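Local coordinates for protein TetR family transcriptional regulator (Streptomyces coelicolor, PDB 6SRN) that probably binds operator DNA as a TetR-family transcriptional regulator and holds a furan-type bacterial hormone in its ligand pocket, consistent with hormone control of antibiotic production, at residues I28-R31 with A32-L35; G60-K63 with G64-Y67; M92-I95 with R96-F100; P154-D157 with A158-A161. All blocks are in the same frame, centred on the assembly; numbering follows the deposited sequence.

Contact 1 of 4, residues I28-R31 with A32-L35; sequences IKTR and AQIL
T30 and Q33 satisfy each other's backbone N-H groups at the start of helix 31-49. The N of T30 donates to OE1 of Q33 at 2.9 Å, with an N-H...O angle of 159°. The donor lies in the plane of the Q33 amide and meets a lone pair of its oxygen. In return the N of Q33 donates to OG1 of T30 at 3.1 Å. T30 can offer this oxygen because OG1 sits between its own backbone N and carbonyl carbon (chi1 65°), facing the first helical turn. The Q33 side chain runs extended beyond CG, which carries its amide back past the helix start to T30. OE1 of Q33 has a further donor: water 1 gives it a hydrogen bond at 2.8 Å and gives another to the O of I28 at 2.7 Å. CD of K29 packs against the same OE1 at 3.6 Å, the two side chains crossing at about a right angle. The regular helix bonds begin here. The N of I34 donates to the O of T30 at 3.0 Å, and the N of L35 to the O of R31 at 2.8 Å. The guanidinium of R31 leaves this turn and bonds to the backbone of H69 through NH1. I34 packs on H69 of helix 63-69. The reciprocal T30 and Q33 pair is a capping box, with T30 as the N-cap of helix 31-49.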
loop_
_atom_site.group_PDB
_atom_site.type_symbol
_atom_site.label_atom_id
_atom_site.label_comp_id
_atom_site.label_asym_id
_atom_site.label_seq_id
_atom_site.Cartn_x
_atom_site.Cartn_y
_atom_site.Cartn_z
ATOM N N ILE A 28 27.696 -26.462 9.896
ATOM C CA ILE A 28 26.565 -25.884 10.662
ATOM C C ILE A 28 25.869 -24.744 9.915
ATOM O O ILE A 28 26.435 -24.131 8.994
ATOM C CB ILE A 28 26.989 -25.366 12.053
ATOM C CG1 ILE A 28 27.926 -24.163 11.943
ATOM C CG2 ILE A 28 27.640 -26.458 12.900
ATOM C CD1 ILE A 28 27.874 -23.330 13.211
ATOM N N LYS A 29 24.643 -24.449 10.319
ATOM C CA LYS A 29 23.844 -23.455 9.584
ATOM C C LYS A 29 24.229 -22.018 9.939
ATOM O O LYS A 29 24.560 -21.682 11.080
ATOM C CB LYS A 29 22.365 -23.703 9.805
ATOM C CG LYS A 29 21.908 -25.087 9.332
ATOM C CD LYS A 29 21.697 -25.085 7.819
ATOM C CE LYS A 29 21.200 -26.417 7.261
ATOM N NZ LYS A 29 20.307 -26.256 6.054
ATOM N N THR A 30 24.207 -21.156 8.937
ATOM C CA THR A 30 24.587 -19.780 9.142
ATOM C C THR A 30 23.348 -18.946 9.446
ATOM O O THR A 30 22.211 -19.389 9.262
ATOM C CB THR A 30 25.239 -19.192 7.882
ATOM O OG1 THR A 30 24.270 -19.157 6.833
ATOM C CG2 THR A 30 26.458 -20.020 7.455
ATOM N N ARG A 31 23.593 -17.745 9.935
ATOM C CA ARG A 31 22.526 -16.782 10.201
ATOM C C ARG A 31 21.698 -16.547 8.967
ATOM O O ARG A 31 20.472 -16.536 9.043
ATOM C CB ARG A 31 23.126 -15.470 10.696
ATOM C CG ARG A 31 22.094 -14.509 11.270
ATOM C CD ARG A 31 22.758 -13.212 11.702
ATOM N NE ARG A 31 21.812 -12.251 12.263
ATOM C CZ ARG A 31 21.398 -12.237 13.533
ATOM N NH1 ARG A 31 21.797 -13.178 14.410
ATOM N NH2 ARG A 31 20.519 -11.304 13.919
ATOM N N ALA A 32 22.366 -16.339 7.837
ATOM C CA ALA A 32 21.704 -16.122 6.569
ATOM C C ALA A 32 20.796 -17.296 6.189
ATOM O O ALA A 32 19.716 -17.077 5.683
ATOM C CB ALA A 32 22.714 -15.855 5.486
ATOM N N GLN A 33 21.245 -18.530 6.424
ATOM C CA GLN A 33 20.417 -19.716 6.144
ATOM C C GLN A 33 19.183 -19.765 7.024
ATOM O O GLN A 33 18.089 -20.063 6.538
ATOM C CB GLN A 33 21.239 -20.999 6.317
ATOM C CG GLN A 33 22.271 -21.180 5.227
ATOM C CD GLN A 33 23.148 -22.406 5.401
ATOM O OE1 GLN A 33 23.824 -22.562 6.407
ATOM N NE2 GLN A 33 23.174 -23.259 4.384
ATOM N N ILE A 34 19.370 -19.445 8.292
ATOM C CA ILE A 34 18.218 -19.387 9.214
ATOM C C ILE A 34 17.260 -18.288 8.756
ATOM O O ILE A 34 16.057 -18.500 8.742
ATOM C CB ILE A 34 18.673 -19.168 10.676
ATOM C CG1 ILE A 34 19.579 -20.320 11.135
ATOM C CG2 ILE A 34 17.476 -19.011 11.605
ATOM C CD1 ILE A 34 20.384 -20.031 12.391
ATOM N N LEU A 35 17.796 -17.129 8.408
ATOM C CA LEU A 35 16.981 -16.017 7.956
ATOM C C LEU A 35 16.222 -16.368 6.679
ATOM O O LEU A 35 15.082 -15.968 6.543
ATOM C CB LEU A 35 17.842 -14.774 7.700
ATOM C CG LEU A 35 18.176 -13.798 8.828
ATOM C CD1 LEU A 35 18.865 -12.569 8.240
ATOM C CD2 LEU A 35 16.923 -13.348 9.567
HETATM O O HOH W 1 26.001 -24.259 6.366
#

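Contact 2 of 4, residues G60-K63 with G64-Y67; sequences GMTK and GAVY
T62 is the N-cap of helix 63-69, the second helix of the predicted helix-turn-helix motif, and its OG1 accepts from the N of A65 at 3.1 Å, with an N-H...O angle of 156°. OG1 also rests 3.3 Å from CB of A65. The T62 hydroxyl reaches this N-H because OG1 lies between the backbone N and the carbonyl carbon (chi1 61°). Two helix bonds follow: the N of V66 donates to the O of T62, and the N of Y67 to the O of K63. Beside the cap, M61 reaches over the same turn. Its CG meets CG2 of V66 at 3.5 Å, a tight carbon contact, and the two side chains cross at about a right angle. The M61 chain then bends at its end, which brings CE to 3.6 Å from CB of A65. K63 begins the helix and its side chain runs alongside that of Y67, both pointing the same way.

The next shell comes from the neighbouring helices. V66 is buried, packed on V52 and A56 of helix 52-59. M61 and V66 both touch I34 of helix 31-49. Y67 touches V52, and K63 touches K53. G60 leaves helix 52-59 with a positive phi of 114° and starts the turn between the two helices. At the outer end of the K63 and Y67 pair, CE of K63 lies 3.2 Å from OH of Y67.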
loop_
_atom_site.group_PDB
_atom_site.type_symbol
_atom_site.label_atom_id
_atom_site.label_comp_id
_atom_site.label_asym_id
_atom_site.label_seq_id
_atom_site.Cartn_x
_atom_site.Cartn_y
_atom_site.Cartn_z
ATOM N N GLY A 60 17.049 -27.225 9.766
ATOM C CA GLY A 60 17.800 -28.405 10.132
ATOM C C GLY A 60 18.265 -28.492 11.577
ATOM O O GLY A 60 18.938 -29.448 11.986
ATOM N N MET A 61 17.861 -27.544 12.400
ATOM C CA MET A 61 18.524 -27.433 13.694
ATOM C C MET A 61 17.506 -27.446 14.837
ATOM O O MET A 61 16.304 -27.449 14.604
ATOM C CB MET A 61 19.504 -26.252 13.637
ATOM C CG MET A 61 18.893 -24.898 13.447
ATOM S SD MET A 61 20.051 -23.681 12.781
ATOM C CE MET A 61 21.110 -23.496 14.236
ATOM N N THR A 62 17.970 -27.595 16.082
ATOM C CA THR A 62 17.061 -27.547 17.239
ATOM C C THR A 62 16.606 -26.115 17.494
ATOM O O THR A 62 17.290 -25.163 17.111
ATOM C CB THR A 62 17.742 -28.025 18.541
ATOM O OG1 THR A 62 18.848 -27.160 18.833
ATOM C CG2 THR A 62 18.198 -29.493 18.409
ATOM N N LYS A 63 15.474 -25.965 18.164
ATOM C CA LYS A 63 14.998 -24.620 18.546
ATOM C C LYS A 63 16.050 -23.901 19.385
ATOM O O LYS A 63 16.271 -22.698 19.195
ATOM C CB LYS A 63 13.683 -24.641 19.328
ATOM C CG LYS A 63 12.414 -24.937 18.537
ATOM C CD LYS A 63 11.157 -24.847 19.422
ATOM C CE LYS A 63 10.763 -23.413 19.791
ATOM N NZ LYS A 63 9.506 -23.283 20.599
ATOM N N GLY A 64 16.633 -24.603 20.358
ATOM C CA GLY A 64 17.666 -23.989 21.223
ATOM C C GLY A 64 18.846 -23.454 20.440
ATOM O O GLY A 64 19.349 -22.361 20.705
ATOM N N ALA A 65 19.259 -24.184 19.416
ATOM C CA ALA A 65 20.308 -23.669 18.537
ATOM C C ALA A 65 19.885 -22.418 17.719
ATOM O O ALA A 65 20.645 -21.460 17.531
ATOM C CB ALA A 65 20.802 -24.786 17.633
ATOM N N VAL A 66 18.642 -22.405 17.205
ATOM C CA VAL A 66 18.133 -21.210 16.562
ATOM C C VAL A 66 18.069 -19.990 17.494
ATOM O O VAL A 66 18.392 -18.862 17.095
ATOM C CB VAL A 66 16.744 -21.437 15.929
ATOM C CG1 VAL A 66 16.145 -20.167 15.339
ATOM C CG2 VAL A 66 16.796 -22.481 14.846
ATOM N N TYR A 67 17.635 -20.217 18.730
ATOM C CA TYR A 67 17.508 -19.128 19.697
ATOM C C TYR A 67 18.852 -18.487 20.036
ATOM O O TYR A 67 18.889 -17.320 20.448
ATOM C CB TYR A 67 16.813 -19.621 20.972
ATOM C CG TYR A 67 15.298 -19.809 20.902
ATOM C CD1 TYR A 67 14.470 -18.894 20.256
ATOM C CD2 TYR A 67 14.708 -20.902 21.498
ATOM C CE1 TYR A 67 13.092 -19.063 20.230
ATOM C CE2 TYR A 67 13.319 -21.087 21.478
ATOM C CZ TYR A 67 12.528 -20.169 20.820
ATOM O OH TYR A 67 11.152 -20.359 20.811
#

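Contact 3 of 4, residues M92-I95 with R96-F100; sequences MEEI and RIQGF
The guanidinium of R96 presents its edge to the carboxylate of E93 in a salt bridge. It grips side-on with two nitrogens, one to each oxygen: NE to OE1 of E93 at 2.9 Å and NH2 to OE2 of E93 at 2.7 Å. Both bonds are nearly straight and both oxygens lie close to the guanidinium plane. The two planes are 37° apart. OE1 is met from above the carboxylate plane; OE2 is met on its syn side, also well out of the plane. E93 bends at chi2 (65°) and R96 at chi3 (72°), which brings the two ends together one turn apart. The F100 ring also has an edge partner: the O of I95 lies in its plane, 3.5 Å from CD2 of F100. CG2 of I95 packs on the same CD2 at 3.9 Å. E94 forms a salt bridge with R112 of helix 102-119, on which I95 also packs. The N of Q98 donates to the O of I95 at 3.1 Å, from well above the carbonyl plane. The N of G99 bonds to the O of R96 and closes a type I turn. G99 has positive phi, and helix 88-96 ends in a Schellman motif.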
loop_
_atom_site.group_PDB
_atom_site.type_symbol
_atom_site.label_atom_id
_atom_site.label_comp_id
_atom_site.label_asym_id
_atom_site.label_seq_id
_atom_site.Cartn_x
_atom_site.Cartn_y
_atom_site.Cartn_z
ATOM N N MET A 92 22.822 0.039 -4.774
ATOM C CA MET A 92 22.930 1.367 -5.373
ATOM C C MET A 92 24.360 1.716 -5.722
ATOM O O MET A 92 24.612 2.300 -6.761
ATOM C CB MET A 92 22.288 2.454 -4.510
ATOM C CG MET A 92 21.818 3.635 -5.370
ATOM S SD MET A 92 20.644 4.720 -4.531
ATOM C CE MET A 92 21.889 5.564 -3.635
ATOM N N GLU A 93 25.292 1.273 -4.862
ATOM C CA GLU A 93 26.711 1.454 -5.126
ATOM C C GLU A 93 27.148 0.671 -6.350
ATOM O O GLU A 93 27.906 1.179 -7.155
ATOM C CB GLU A 93 27.546 1.067 -3.889
ATOM C CG GLU A 93 29.051 1.327 -4.019
ATOM C CD GLU A 93 29.413 2.809 -4.145
ATOM O OE1 GLU A 93 28.530 3.709 -4.066
ATOM O OE2 GLU A 93 30.613 3.086 -4.362
ATOM N N GLU A 94 26.662 -0.554 -6.498
ATOM C CA GLU A 94 27.011 -1.371 -7.674
ATOM C C GLU A 94 26.561 -0.670 -8.987
ATOM O O GLU A 94 27.255 -0.692 -9.999
ATOM C CB GLU A 94 26.329 -2.727 -7.522
ATOM C CG GLU A 94 26.577 -3.742 -8.625
ATOM C CD GLU A 94 25.729 -4.979 -8.422
ATOM O OE1 GLU A 94 25.614 -5.446 -7.264
ATOM O OE2 GLU A 94 25.162 -5.480 -9.411
ATOM N N ILE A 95 25.384 -0.051 -8.936
ATOM C CA ILE A 95 24.842 0.651 -10.094
ATOM C C ILE A 95 25.615 1.955 -10.380
ATOM O O ILE A 95 25.967 2.308 -11.518
ATOM C CB ILE A 95 23.337 0.941 -9.870
ATOM C CG1 ILE A 95 22.542 -0.368 -9.862
ATOM C CG2 ILE A 95 22.811 1.847 -10.956
ATOM C CD1 ILE A 95 21.217 -0.287 -9.170
ATOM N N ARG A 96 25.933 2.655 -9.310
ATOM C CA ARG A 96 26.654 3.915 -9.417
ATOM C C ARG A 96 28.005 3.771 -10.091
ATOM O O ARG A 96 28.361 4.573 -10.962
ATOM C CB ARG A 96 26.867 4.516 -8.014
ATOM C CG ARG A 96 27.511 5.887 -8.043
ATOM C CD ARG A 96 27.936 6.352 -6.646
ATOM N NE ARG A 96 29.085 5.619 -6.145
ATOM C CZ ARG A 96 30.342 5.870 -6.518
ATOM N NH1 ARG A 96 30.608 6.860 -7.384
ATOM N NH2 ARG A 96 31.348 5.150 -6.014
ATOM N N ILE A 97 28.747 2.775 -9.677
ATOM C CA ILE A 97 30.090 2.638 -10.213
ATOM C C ILE A 97 30.090 2.217 -11.697
ATOM O O ILE A 97 31.124 2.242 -12.361
ATOM C CB ILE A 97 30.964 1.768 -9.329
ATOM C CG1 ILE A 97 30.572 0.298 -9.366
ATOM C CG2 ILE A 97 30.933 2.273 -7.901
ATOM C CD1 ILE A 97 31.746 -0.580 -9.037
ATOM N N GLN A 98 28.927 1.884 -12.230
ATOM C CA GLN A 98 28.829 1.616 -13.670
ATOM C C GLN A 98 28.513 2.849 -14.491
ATOM O O GLN A 98 28.489 2.797 -15.731
ATOM C CB GLN A 98 27.833 0.531 -13.861
ATOM C CG GLN A 98 28.394 -0.743 -13.294
ATOM C CD GLN A 98 27.427 -1.867 -13.520
ATOM O OE1 GLN A 98 26.601 -2.182 -12.665
ATOM N NE2 GLN A 98 27.546 -2.516 -14.680
ATOM N N GLY A 99 28.348 3.987 -13.832
ATOM C CA GLY A 99 28.211 5.226 -14.530
ATOM C C GLY A 99 26.821 5.538 -14.987
ATOM O O GLY A 99 26.638 6.389 -15.855
ATOM N N PHE A 100 25.825 4.887 -14.389
ATOM C CA PHE A 100 24.448 5.294 -14.685
ATOM C C PHE A 100 24.187 6.716 -14.128
ATOM O O PHE A 100 24.734 7.069 -13.096
ATOM C CB PHE A 100 23.429 4.256 -14.201
ATOM C CG PHE A 100 23.490 2.984 -14.995
ATOM C CD1 PHE A 100 22.838 2.872 -16.202
ATOM C CD2 PHE A 100 24.249 1.916 -14.545
ATOM C CE1 PHE A 100 22.917 1.697 -16.918
ATOM C CE2 PHE A 100 24.327 0.737 -15.263
ATOM C CZ PHE A 100 23.649 0.633 -16.449
#

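Contact 4 of 4, residues P154-D157 with A158-A161; sequences PLQD and AREA
A158 takes up the helix from P154, its N donating to the O of P154 at 2.9 Å. Its CB lies over the carbonyls of the preceding turn, 3.4 Å from the O of L155. The methyl is buried against P102, Q163 and L164. R159 comes next, and its N donates to the O of L155. Its side chain meets Q156, three residues back. NH2 of R159 donates to OE1 of Q156 at 3.0 Å, on a lone pair in the amide plane. The bond is bent, at 143°, and the amide and guanidinium planes stand 66° apart. Q156 folds over at chi2 (58°), which brings its amide back beside R159. Both side chains also touch P170 of helix 170-192. All this lies on the last turns of helix 145-161, in the C-terminal domain of the TetR fold, where L155 packs between helices 102-119 and 170-192. At E160 the N donates to the O of Q156 at 3.0 Å. CG of E160 lies 3.8 Å from NE2 of Q156. Water 2 joins the carboxylates of E160 and D157, donating to OE1 of E160 at 2.7 Å and to OD1 of D157 at 2.9 Å. It probably eases the like charges there. A161 follows, with its N on the O of D157 at 2.8 Å.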
loop_
_atom_site.group_PDB
_atom_site.type_symbol
_atom_site.label_atom_id
_atom_site.label_comp_id
_atom_site.label_asym_id
_atom_site.label_seq_id
_atom_site.Cartn_x
_atom_site.Cartn_y
_atom_site.Cartn_z
ATOM N N PRO A 154 20.417 10.357 -4.970
ATOM C CA PRO A 154 20.482 10.538 -6.429
ATOM C C PRO A 154 19.488 11.512 -7.006
ATOM O O PRO A 154 19.773 12.144 -8.003
ATOM C CB PRO A 154 20.266 9.116 -6.983
ATOM C CG PRO A 154 19.639 8.385 -5.878
ATOM C CD PRO A 154 20.207 8.947 -4.608
ATOM N N LEU A 155 18.317 11.663 -6.392
ATOM C CA LEU A 155 17.379 12.623 -6.874
ATOM C C LEU A 155 17.884 14.062 -6.665
ATOM O O LEU A 155 17.620 14.920 -7.510
ATOM C CB LEU A 155 16.027 12.426 -6.193
ATOM C CG LEU A 155 15.271 11.195 -6.711
ATOM C CD1 LEU A 155 14.110 10.890 -5.758
ATOM C CD2 LEU A 155 14.773 11.347 -8.131
ATOM N N GLN A 156 18.604 14.315 -5.571
ATOM C CA GLN A 156 19.278 15.624 -5.379
ATOM C C GLN A 156 20.303 15.858 -6.449
ATOM O O GLN A 156 20.408 16.956 -6.978
ATOM C CB GLN A 156 19.934 15.738 -4.018
ATOM C CG GLN A 156 20.601 17.080 -3.777
ATOM C CD GLN A 156 19.637 18.248 -3.900
ATOM O OE1 GLN A 156 18.482 18.161 -3.474
ATOM N NE2 GLN A 156 20.115 19.356 -4.492
ATOM N N ASP A 157 21.094 14.840 -6.756
ATOM C CA ASP A 157 22.075 14.969 -7.824
ATOM C C ASP A 157 21.405 15.256 -9.165
ATOM O O ASP A 157 21.919 16.014 -9.996
ATOM C CB ASP A 157 22.924 13.703 -7.938
ATOM C CG ASP A 157 23.922 13.547 -6.772
ATOM O OD1 ASP A 157 24.142 14.490 -5.974
ATOM O OD2 ASP A 157 24.451 12.441 -6.660
ATOM N N ALA A 158 20.271 14.579 -9.409
ATOM C CA ALA A 158 19.540 14.776 -10.649
ATOM C C ALA A 158 19.096 16.223 -10.764
ATOM O O ALA A 158 19.212 16.830 -11.825
ATOM C CB ALA A 158 18.304 13.859 -10.706
ATOM N N ARG A 159 18.602 16.778 -9.655
ATOM C CA ARG A 159 18.201 18.197 -9.648
ATOM C C ARG A 159 19.389 19.103 -9.992
ATOM O O ARG A 159 19.288 19.942 -10.868
ATOM C CB ARG A 159 17.590 18.627 -8.321
ATOM C CG ARG A 159 17.340 20.151 -8.314
ATOM C CD ARG A 159 16.439 20.718 -7.248
ATOM N NE ARG A 159 16.930 20.508 -5.901
ATOM C CZ ARG A 159 16.318 20.946 -4.795
ATOM N NH1 ARG A 159 15.172 21.643 -4.867
ATOM N NH2 ARG A 159 16.850 20.685 -3.609
ATOM N N GLU A 160 20.488 18.946 -9.271
ATOM C CA GLU A 160 21.693 19.784 -9.467
ATOM C C GLU A 160 22.258 19.653 -10.877
ATOM O O GLU A 160 22.866 20.598 -11.427
ATOM C CB GLU A 160 22.782 19.326 -8.514
ATOM C CG GLU A 160 22.814 19.907 -7.115
ATOM C CD GLU A 160 24.300 20.098 -6.678
ATOM O OE1 GLU A 160 25.057 19.104 -6.632
ATOM O OE2 GLU A 160 24.755 21.232 -6.422
ATOM N N ALA A 161 22.116 18.460 -11.434
ATOM C CA ALA A 161 22.592 18.140 -12.759
ATOM C C ALA A 161 21.720 18.730 -13.871
ATOM O O ALA A 161 22.112 18.755 -15.005
ATOM C CB ALA A 161 22.663 16.635 -12.927
HETATM O O HOH W 2 23.458 17.257 -5.475
#

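How the contacts relate
The four contacts follow one another along the chain and fall into two pairs. Contacts 1 and 2 start helices 31-49 and 63-69 of the N-terminal, TetR-type part; contact 2 lies within the predicted helix-turn-helix. Their centres are 10 Å apart, and they touch where CB of K29 packs on SD of M61 at 3.8 Å. Contacts 3 and 4 lie near the ends of helices 88-96 and 145-161. Their centres are 15 Å apart, and CE of M92 meets CD of P154. The pairs are well separated: contacts 2 and 4 have centres about 48 Å apart, on opposite sides of the chain's centre. One pair thus lies at the probable DNA-binding end, the other in the part that holds the ligand.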